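PDB 3TWO: mannitol dehydrogenase from Helicobacter pylori, which probably interconverts cinnamyl alcohols and the corresponding aldehydes with NADP(H) as cofactor, as a zinc-dependent medium-chain alcohol dehydrogenase. Local coordinates for residues W53-E65 with Y116-G130. Residues are numbered along the deposited sequence; the frame is centred on the assembly and turned at random.
Sequences WKEGIYPMIPGHE and YDCLDSFHDNEPHMG. With ZN (zinc ion), chain G.
Lys54 on one loop reaches toward Asp117 on another; both belong to the GroES-like domain of a zinc-dependent alcohol dehydrogenase. The first loop runs from helix 43-49 to strand 65-73. The second includes the small beta hairpin of strands 119-120 and 126-127. Lys54 NZ stays 4.5 Å from Asp117 OD2, too far for a salt bridge, though the opposite charges probably attract. The Ile57 backbone binds the same carboxylate: its N donates to Asp117 OD1 at 3.0 Å, on the syn side but somewhat out of the carboxylate plane, with a nearly straight N-H...O (169°). Ile57 packs on both strands near the base of the hairpin: CD1 lies against Cys118 N and reaches Leu119 CD2, while CG2, anti to the backbone N, meets Pro127 CB. Met60 has an extended chain that turns only at chi3 (-55°), bringing CE to 3.4 Å from Asp117 CG. Ile61 N and Asp117 N both donate to one water, which donates in turn to His128 O. Ile61 O accepts from Gly130 N, and Ile61 CG1 packs on Met129 SD at 4.0 Å. Pro62 CA sits over one face of the Tyr116 ring, a CH-pi contact 3.6 Å from the centroid. His64, with Cys42 and Cys160, binds the zinc ion near NADPH; its NE2 is 2.1 Å from the metal. The Tyr116 and His64 rings meet obliquely, with planes at 41°. Tyr116 OH lies over one face of the imidazole, toward its rim, 3.4 Å from His64 CE1.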
ATOM      1  N   TRP B  53       7.780   8.117 -19.254  1.00 28.60           N
ATOM      2  CA  TRP B  53       7.397   8.570 -17.915  1.00 29.36           C
ATOM      3  C   TRP B  53       7.049  10.051 -17.904  1.00 30.67           C
ATOM      4  O   TRP B  53       6.200  10.481 -17.164  1.00 31.21           O
ATOM      5  CB  TRP B  53       8.545   8.395 -16.965  1.00 28.10           C
ATOM      6  CG  TRP B  53       8.918   6.973 -16.659  1.00 27.76           C
ATOM      7  CD1 TRP B  53       8.124   5.846 -16.763  1.00 26.29           C
ATOM      8  CD2 TRP B  53      10.177   6.547 -16.153  1.00 26.60           C
ATOM      9  NE1 TRP B  53       8.848   4.708 -16.350  1.00 28.23           N
ATOM     10  CE2 TRP B  53      10.104   5.117 -15.956  1.00 28.86           C
ATOM     11  CE3 TRP B  53      11.367   7.216 -15.842  1.00 28.20           C
ATOM     12  CZ2 TRP B  53      11.198   4.359 -15.474  1.00 25.66           C
ATOM     13  CZ3 TRP B  53      12.473   6.440 -15.328  1.00 29.71           C
ATOM     14  CH2 TRP B  53      12.351   5.027 -15.147  1.00 25.82           C
ATOM     15  N   LYS B  54       7.808  10.807 -18.691  1.00 31.23           N
ATOM     16  CA  LYS B  54       7.727  12.232 -18.799  1.00 33.36           C
ATOM     17  C   LYS B  54       8.523  12.640 -20.073  1.00 32.60           C
ATOM     18  O   LYS B  54       9.166  11.820 -20.717  1.00 32.21           O
ATOM     19  CB  LYS B  54       8.367  12.887 -17.555  1.00 33.17           C
ATOM     20  CG  LYS B  54       9.866  12.568 -17.420  1.00 35.05           C
ATOM     21  CD  LYS B  54      10.484  13.242 -16.193  1.00 40.63           C
ATOM     22  CE  LYS B  54      11.945  12.918 -16.165  1.00 43.88           C
ATOM     23  NZ  LYS B  54      12.285  12.347 -14.837  1.00 49.15           N
ATOM     24  N   GLU B  55       8.491  13.922 -20.370  1.00 31.89           N
ATOM     25  CA  GLU B  55       9.217  14.497 -21.436  1.00 33.45           C
ATOM     26  C   GLU B  55      10.709  14.452 -21.111  1.00 31.98           C
ATOM     27  O   GLU B  55      11.129  14.958 -20.084  1.00 31.67           O
ATOM     28  CB  GLU B  55       8.744  15.929 -21.548  1.00 34.91           C
ATOM     29  CG  GLU B  55       7.429  16.053 -22.252  1.00 41.45           C
ATOM     30  CD  GLU B  55       7.633  15.900 -23.733  1.00 49.83           C
ATOM     31  OE1 GLU B  55       7.478  14.771 -24.262  1.00 52.06           O
ATOM     32  OE2 GLU B  55       8.008  16.917 -24.371  1.00 55.84           O
ATOM     33  N   GLY B  56      11.520  13.868 -21.985  1.00 31.13           N
ATOM     34  CA  GLY B  56      12.940  13.729 -21.661  1.00 30.76           C
ATOM     35  C   GLY B  56      13.775  14.959 -21.953  1.00 31.28           C
ATOM     36  O   GLY B  56      13.397  15.848 -22.712  1.00 31.80           O
ATOM     37  N   ILE B  57      14.949  15.003 -21.347  1.00 31.47           N
ATOM     38  CA  ILE B  57      15.959  16.017 -21.687  1.00 30.67           C
ATOM     39  C   ILE B  57      16.886  15.400 -22.752  1.00 30.36           C
ATOM     40  O   ILE B  57      17.603  14.428 -22.448  1.00 29.85           O
ATOM     41  CB  ILE B  57      16.738  16.489 -20.390  1.00 29.76           C
ATOM     42  CG1 ILE B  57      15.770  17.106 -19.358  1.00 30.91           C
ATOM     43  CG2 ILE B  57      17.874  17.530 -20.766  1.00 27.96           C
ATOM     44  CD1 ILE B  57      16.230  16.912 -17.855  1.00 29.72           C
ATOM     45  N   TYR B  58      16.896  15.995 -23.953  1.00 30.15           N
ATOM     46  CA  TYR B  58      17.641  15.544 -25.142  1.00 30.96           C
ATOM     47  C   TYR B  58      18.644  16.601 -25.570  1.00 31.04           C
ATOM     48  O   TYR B  58      18.334  17.767 -25.456  1.00 29.69           O
ATOM     49  CB  TYR B  58      16.675  15.307 -26.334  1.00 30.91           C
ATOM     50  CG  TYR B  58      15.681  14.203 -26.040  1.00 32.00           C
ATOM     51  CD1 TYR B  58      14.340  14.500 -25.705  1.00 29.67           C
ATOM     52  CD2 TYR B  58      16.097  12.857 -26.073  1.00 29.09           C
ATOM     53  CE1 TYR B  58      13.443  13.459 -25.417  1.00 29.53           C
ATOM     54  CE2 TYR B  58      15.215  11.833 -25.786  1.00 30.53           C
ATOM     55  CZ  TYR B  58      13.898  12.143 -25.436  1.00 29.87           C
ATOM     56  OH  TYR B  58      13.060  11.088 -25.163  1.00 30.40           O
ATOM     57  N   PRO B  59      19.848  16.210 -26.064  1.00 30.60           N
ATOM     58  CA  PRO B  59      20.358  14.858 -26.235  1.00 30.48           C
ATOM     59  C   PRO B  59      20.605  14.107 -24.920  1.00 29.79           C
ATOM     60  O   PRO B  59      21.160  14.678 -23.916  1.00 32.31           O
ATOM     61  CB  PRO B  59      21.679  15.043 -26.990  1.00 30.57           C
ATOM     62  CG  PRO B  59      22.163  16.417 -26.654  1.00 32.50           C
ATOM     63  CD  PRO B  59      20.860  17.247 -26.416  1.00 31.46           C
ATOM     64  N   MET B  60      20.214  12.849 -24.911  1.00 26.78           N
ATOM     65  CA  MET B  60      20.241  12.083 -23.660  1.00 25.95           C
ATOM     66  C   MET B  60      21.241  10.952 -23.748  1.00 26.04           C
ATOM     67  O   MET B  60      21.318  10.249 -24.760  1.00 26.20           O
ATOM     68  CB  MET B  60      18.882  11.487 -23.369  1.00 24.53           C
ATOM     69  CG  MET B  60      18.788  10.672 -22.058  1.00 25.97           C
ATOM     70  SD  MET B  60      17.148   9.925 -21.732  1.00 27.27           S
ATOM     71  CE  MET B  60      16.072  11.363 -21.815  1.00 27.45           C
ATOM     72  N   ILE B  61      21.991  10.742 -22.681  1.00 25.17           N
ATOM     73  CA  ILE B  61      22.891   9.586 -22.646  1.00 24.66           C
ATOM     74  C   ILE B  61      22.551   8.761 -21.430  1.00 24.43           C
ATOM     75  O   ILE B  61      22.966   9.100 -20.309  1.00 24.96           O
ATOM     76  CB  ILE B  61      24.389   9.988 -22.598  1.00 24.75           C
ATOM     77  CG1 ILE B  61      24.829  10.628 -23.926  1.00 25.84           C
ATOM     78  CG2 ILE B  61      25.292   8.761 -22.337  1.00 24.20           C
ATOM     79  CD1 ILE B  61      26.324  11.051 -24.008  1.00 26.27           C
ATOM     80  N   PRO B  62      21.783   7.683 -21.616  1.00 24.99           N
ATOM     81  CA  PRO B  62      21.360   6.917 -20.439  1.00 24.42           C
ATOM     82  C   PRO B  62      22.484   6.022 -19.901  1.00 25.13           C
ATOM     83  O   PRO B  62      23.665   6.156 -20.339  1.00 25.71           O
ATOM     84  CB  PRO B  62      20.175   6.069 -20.962  1.00 23.89           C
ATOM     85  CG  PRO B  62      19.823   6.663 -22.313  1.00 25.60           C
ATOM     86  CD  PRO B  62      21.156   7.176 -22.839  1.00 25.62           C
ATOM     87  N   GLY B  63      22.108   5.103 -18.993  1.00 24.82           N
ATOM     88  CA  GLY B  63      23.051   4.209 -18.366  1.00 24.45           C
ATOM     89  C   GLY B  63      23.398   4.636 -16.968  1.00 25.98           C
ATOM     90  O   GLY B  63      23.950   5.720 -16.755  1.00 25.93           O
ATOM     91  N   HIS B  64      22.972   3.832 -15.989  1.00 25.70           N
ATOM     92  CA  HIS B  64      23.313   4.101 -14.594  1.00 25.51           C
ATOM     93  C   HIS B  64      23.707   2.811 -13.911  1.00 25.80           C
ATOM     94  O   HIS B  64      23.478   2.649 -12.739  1.00 27.01           O
ATOM     95  CB  HIS B  64      22.207   4.867 -13.833  1.00 26.33           C
ATOM     96  CG  HIS B  64      20.848   4.236 -13.895  1.00 25.72           C
ATOM     97  ND1 HIS B  64      19.694   4.963 -13.688  1.00 29.21           N
ATOM     98  CD2 HIS B  64      20.450   2.963 -14.179  1.00 24.15           C
ATOM     99  CE1 HIS B  64      18.640   4.176 -13.851  1.00 25.22           C
ATOM    100  NE2 HIS B  64      19.076   2.961 -14.151  1.00 26.34           N
ATOM    101  N   GLU B  65      24.350   1.916 -14.657  1.00 25.20           N
ATOM    102  CA  GLU B  65      25.017   0.747 -14.101  1.00 26.08           C
ATOM    103  C   GLU B  65      26.460   0.787 -14.571  1.00 26.92           C
ATOM    104  O   GLU B  65      26.797   0.320 -15.677  1.00 28.12           O
ATOM    105  CB  GLU B  65      24.278  -0.536 -14.540  1.00 25.00           C
ATOM    106  CG  GLU B  65      22.858  -0.552 -13.962  1.00 22.94           C
ATOM    107  CD  GLU B  65      22.088  -1.810 -14.296  1.00 28.30           C
ATOM    108  OE1 GLU B  65      22.458  -2.483 -15.263  1.00 26.84           O
ATOM    109  OE2 GLU B  65      21.121  -2.146 -13.582  1.00 32.69           O
ATOM    110  N   TYR B 116      21.458  10.489 -15.435  1.00 26.58           N
ATOM    111  CA  TYR B 116      21.053  11.013 -16.751  1.00 27.96           C
ATOM    112  C   TYR B 116      19.599  11.486 -16.748  1.00 27.69           C
ATOM    113  O   TYR B 116      18.864  11.234 -15.794  1.00 25.36           O
ATOM    114  CB  TYR B 116      21.276   9.973 -17.856  1.00 26.16           C
ATOM    115  CG  TYR B 116      20.419   8.747 -17.642  1.00 27.29           C
ATOM    116  CD1 TYR B 116      19.084   8.714 -18.075  1.00 28.44           C
ATOM    117  CD2 TYR B 116      20.920   7.627 -16.967  1.00 26.34           C
ATOM    118  CE1 TYR B 116      18.288   7.585 -17.852  1.00 25.31           C
ATOM    119  CE2 TYR B 116      20.116   6.493 -16.737  1.00 28.97           C
ATOM    120  CZ  TYR B 116      18.823   6.481 -17.182  1.00 27.09           C
ATOM    121  OH  TYR B 116      18.056   5.352 -16.975  1.00 27.43           O
ATOM    122  N   ASP B 117      19.193  12.174 -17.825  1.00 27.79           N
ATOM    123  CA  ASP B 117      17.846  12.724 -17.888  1.00 26.77           C
ATOM    124  C   ASP B 117      17.554  13.574 -16.621  1.00 26.79           C
ATOM    125  O   ASP B 117      16.527  13.370 -15.966  1.00 24.42           O
ATOM    126  CB  ASP B 117      16.787  11.594 -18.013  1.00 26.98           C
ATOM    127  CG  ASP B 117      15.476  12.102 -18.560  1.00 27.85           C
ATOM    128  OD1 ASP B 117      15.448  13.273 -19.002  1.00 27.85           O
ATOM    129  OD2 ASP B 117      14.490  11.356 -18.591  1.00 30.09           O
ATOM    130  N   CYS B 118      18.448  14.492 -16.274  1.00 26.36           N
ATOM    131  CA  CYS B 118      18.276  15.247 -15.036  1.00 28.59           C
ATOM    132  C   CYS B 118      19.293  16.378 -15.052  1.00 29.93           C
ATOM    133  O   CYS B 118      20.468  16.152 -15.358  1.00 31.33           O
ATOM    134  CB  CYS B 118      18.493  14.328 -13.811  1.00 28.96           C
ATOM    135  SG  CYS B 118      18.198  15.078 -12.130  1.00 31.61           S
ATOM    136  N   LEU B 119      18.834  17.584 -14.745  1.00 30.60           N
ATOM    137  CA  LEU B 119      19.663  18.786 -14.661  1.00 31.93           C
ATOM    138  C   LEU B 119      20.515  18.686 -13.391  1.00 32.11           C
ATOM    139  O   LEU B 119      20.065  18.165 -12.358  1.00 31.46           O
ATOM    140  CB  LEU B 119      18.723  20.008 -14.656  1.00 31.97           C
ATOM    141  CG  LEU B 119      17.813  20.255 -15.882  1.00 32.75           C
ATOM    142  CD1 LEU B 119      17.131  21.668 -15.742  1.00 33.66           C
ATOM    143  CD2 LEU B 119      18.561  20.215 -17.289  1.00 27.99           C
ATOM    144  N   ASP B 120      21.772  19.080 -13.496  1.00 32.97           N
ATOM    145  CA  ASP B 120      22.725  18.975 -12.400  1.00 32.43           C
ATOM    146  C   ASP B 120      22.784  20.329 -11.689  1.00 33.01           C
ATOM    147  O   ASP B 120      23.615  21.162 -12.041  1.00 31.85           O
ATOM    148  CB  ASP B 120      24.130  18.643 -12.958  1.00 33.08           C
ATOM    149  CG  ASP B 120      25.197  18.468 -11.843  1.00 34.69           C
ATOM    150  OD1 ASP B 120      24.914  18.718 -10.639  1.00 33.66           O
ATOM    151  OD2 ASP B 120      26.327  18.058 -12.155  1.00 36.03           O
ATOM    152  N   SER B 121      21.950  20.526 -10.670  1.00 33.31           N
ATOM    153  CA  SER B 121      21.904  21.802  -9.903  1.00 35.23           C
ATOM    154  C   SER B 121      23.220  22.138  -9.221  1.00 36.39           C
ATOM    155  O   SER B 121      23.412  23.249  -8.794  1.00 36.86           O
ATOM    156  CB  SER B 121      20.776  21.811  -8.870  1.00 34.50           C
ATOM    157  OG  SER B 121      21.049  20.906  -7.789  1.00 36.36           O
ATOM    158  N   PHE B 122      24.137  21.171  -9.132  1.00 37.56           N
ATOM    159  CA  PHE B 122      25.464  21.450  -8.577  1.00 38.44           C
ATOM    160  C   PHE B 122      26.419  22.019  -9.614  1.00 38.61           C
ATOM    161  O   PHE B 122      27.453  22.516  -9.251  1.00 39.54           O
ATOM    162  CB  PHE B 122      26.023  20.197  -7.892  1.00 37.97           C
ATOM    163  CG  PHE B 122      25.185  19.780  -6.744  1.00 39.28           C
ATOM    164  CD1 PHE B 122      24.104  18.946  -6.942  1.00 35.75           C
ATOM    165  CD2 PHE B 122      25.378  20.356  -5.471  1.00 42.10           C
ATOM    166  CE1 PHE B 122      23.263  18.596  -5.885  1.00 37.15           C
ATOM    167  CE2 PHE B 122      24.540  19.988  -4.392  1.00 41.87           C
ATOM    168  CZ  PHE B 122      23.481  19.117  -4.611  1.00 37.51           C
ATOM    169  N   HIS B 123      26.069  21.916 -10.896  1.00 37.52           N
ATOM    170  CA  HIS B 123      26.866  22.478 -11.990  1.00 37.57           C
ATOM    171  C   HIS B 123      26.008  23.249 -12.947  1.00 37.55           C
ATOM    172  O   HIS B 123      25.766  22.799 -14.066  1.00 36.67           O
ATOM    173  CB  HIS B 123      27.662  21.380 -12.703  1.00 36.15           C
ATOM    174  CG  HIS B 123      28.575  20.658 -11.775  1.00 37.07           C
ATOM    175  ND1 HIS B 123      28.227  19.465 -11.164  1.00 34.61           N
ATOM    176  CD2 HIS B 123      29.793  21.009 -11.273  1.00 33.29           C
ATOM    177  CE1 HIS B 123      29.213  19.090 -10.360  1.00 35.31           C
ATOM    178  NE2 HIS B 123      30.179  20.004 -10.419  1.00 34.94           N
ATOM    179  N   ASP B 124      25.509  24.381 -12.452  1.00 38.41           N
ATOM    180  CA  ASP B 124      24.705  25.326 -13.214  1.00 40.46           C
ATOM    181  C   ASP B 124      23.562  24.744 -14.027  1.00 39.51           C
ATOM    182  O   ASP B 124      23.270  25.227 -15.095  1.00 39.60           O
ATOM    183  CB  ASP B 124      25.619  26.117 -14.118  1.00 43.13           C
ATOM    184  CG  ASP B 124      26.747  26.743 -13.347  1.00 47.03           C
ATOM    185  OD1 ASP B 124      27.913  26.376 -13.626  1.00 51.99           O
ATOM    186  OD2 ASP B 124      26.446  27.533 -12.417  1.00 53.69           O
ATOM    187  N   ASN B 125      22.944  23.694 -13.508  1.00 38.15           N
ATOM    188  CA  ASN B 125      21.806  23.039 -14.129  1.00 38.58           C
ATOM    189  C   ASN B 125      22.053  22.500 -15.516  1.00 37.81           C
ATOM    190  O   ASN B 125      21.096  22.399 -16.285  1.00 37.52           O
ATOM    191  CB  ASN B 125      20.552  23.915 -14.098  1.00 37.83           C
ATOM    192  CG  ASN B 125      19.882  23.861 -12.778  1.00 41.79           C
ATOM    193  OD1 ASN B 125      19.728  22.791 -12.189  1.00 42.33           O
ATOM    194  ND2 ASN B 125      19.508  25.020 -12.258  1.00 46.06           N
ATOM    195  N   GLU B 126      23.312  22.188 -15.842  1.00 37.13           N
ATOM    196  CA  GLU B 126      23.584  21.495 -17.080  1.00 37.43           C
ATOM    197  C   GLU B 126      22.980  20.068 -17.024  1.00 35.36           C
ATOM    198  O   GLU B 126      22.912  19.442 -15.950  1.00 34.08           O
ATOM    199  CB  GLU B 126      25.086  21.482 -17.439  1.00 38.59           C
ATOM    200  CG  GLU B 126      25.931  20.436 -16.696  1.00 43.69           C
ATOM    201  CD  GLU B 126      27.449  20.606 -16.888  1.00 51.87           C
ATOM    202  OE1 GLU B 126      28.177  19.619 -16.621  1.00 55.77           O
ATOM    203  OE2 GLU B 126      27.920  21.699 -17.302  1.00 53.37           O
ATOM    204  N   PRO B 127      22.562  19.545 -18.183  1.00 33.82           N
ATOM    205  CA  PRO B 127      22.002  18.183 -18.189  1.00 32.32           C
ATOM    206  C   PRO B 127      23.070  17.139 -17.816  1.00 31.83           C
ATOM    207  O   PRO B 127      24.165  17.208 -18.357  1.00 30.66           O
ATOM    208  CB  PRO B 127      21.536  18.010 -19.640  1.00 32.34           C
ATOM    209  CG  PRO B 127      21.823  19.327 -20.356  1.00 34.10           C
ATOM    210  CD  PRO B 127      22.810  20.066 -19.544  1.00 34.07           C
ATOM    211  N   HIS B 128      22.791  16.212 -16.876  1.00 30.73           N
ATOM    212  CA  HIS B 128      23.811  15.199 -16.555  1.00 29.51           C
ATOM    213  C   HIS B 128      23.774  14.063 -17.592  1.00 28.37           C
ATOM    214  O   HIS B 128      22.700  13.717 -18.084  1.00 27.19           O
ATOM    215  CB  HIS B 128      23.713  14.608 -15.131  1.00 29.58           C
ATOM    216  CG  HIS B 128      25.019  14.026 -14.684  1.00 29.68           C
ATOM    217  ND1 HIS B 128      26.006  14.792 -14.094  1.00 33.28           N
ATOM    218  CD2 HIS B 128      25.553  12.796 -14.855  1.00 25.76           C
ATOM    219  CE1 HIS B 128      27.084  14.051 -13.899  1.00 32.32           C
ATOM    220  NE2 HIS B 128      26.828  12.831 -14.341  1.00 30.87           N
ATOM    221  N   MET B 129      24.940  13.524 -17.936  1.00 27.27           N
ATOM    222  CA  MET B 129      25.056  12.494 -18.980  1.00 27.71           C
ATOM    223  C   MET B 129      25.427  11.180 -18.319  1.00 27.12           C
ATOM    224  O   MET B 129      26.268  11.159 -17.434  1.00 27.25           O
ATOM    225  CB  MET B 129      26.142  12.839 -19.995  1.00 27.72           C
ATOM    226  CG  MET B 129      25.846  14.103 -20.853  1.00 31.26           C
ATOM    227  SD  MET B 129      24.311  13.931 -21.800  1.00 34.79           S
ATOM    228  CE  MET B 129      23.335  15.281 -21.164  1.00 38.09           C
ATOM    229  N   GLY B 130      24.849  10.082 -18.794  1.00 27.48           N
ATOM    230  CA  GLY B 130      24.989   8.797 -18.123  1.00 27.71           C
ATOM    231  C   GLY B 130      26.187   7.945 -18.495  1.00 28.41           C
ATOM    232  O   GLY B 130      27.249   8.453 -18.968  1.00 28.15           O
TER
HETATM  233 ZN    ZN G 349      17.906   1.411 -13.268  1.00 67.89          ZN
HETATM  234  O   HOH W   1      21.188  12.323 -20.145  1.00 19.97           O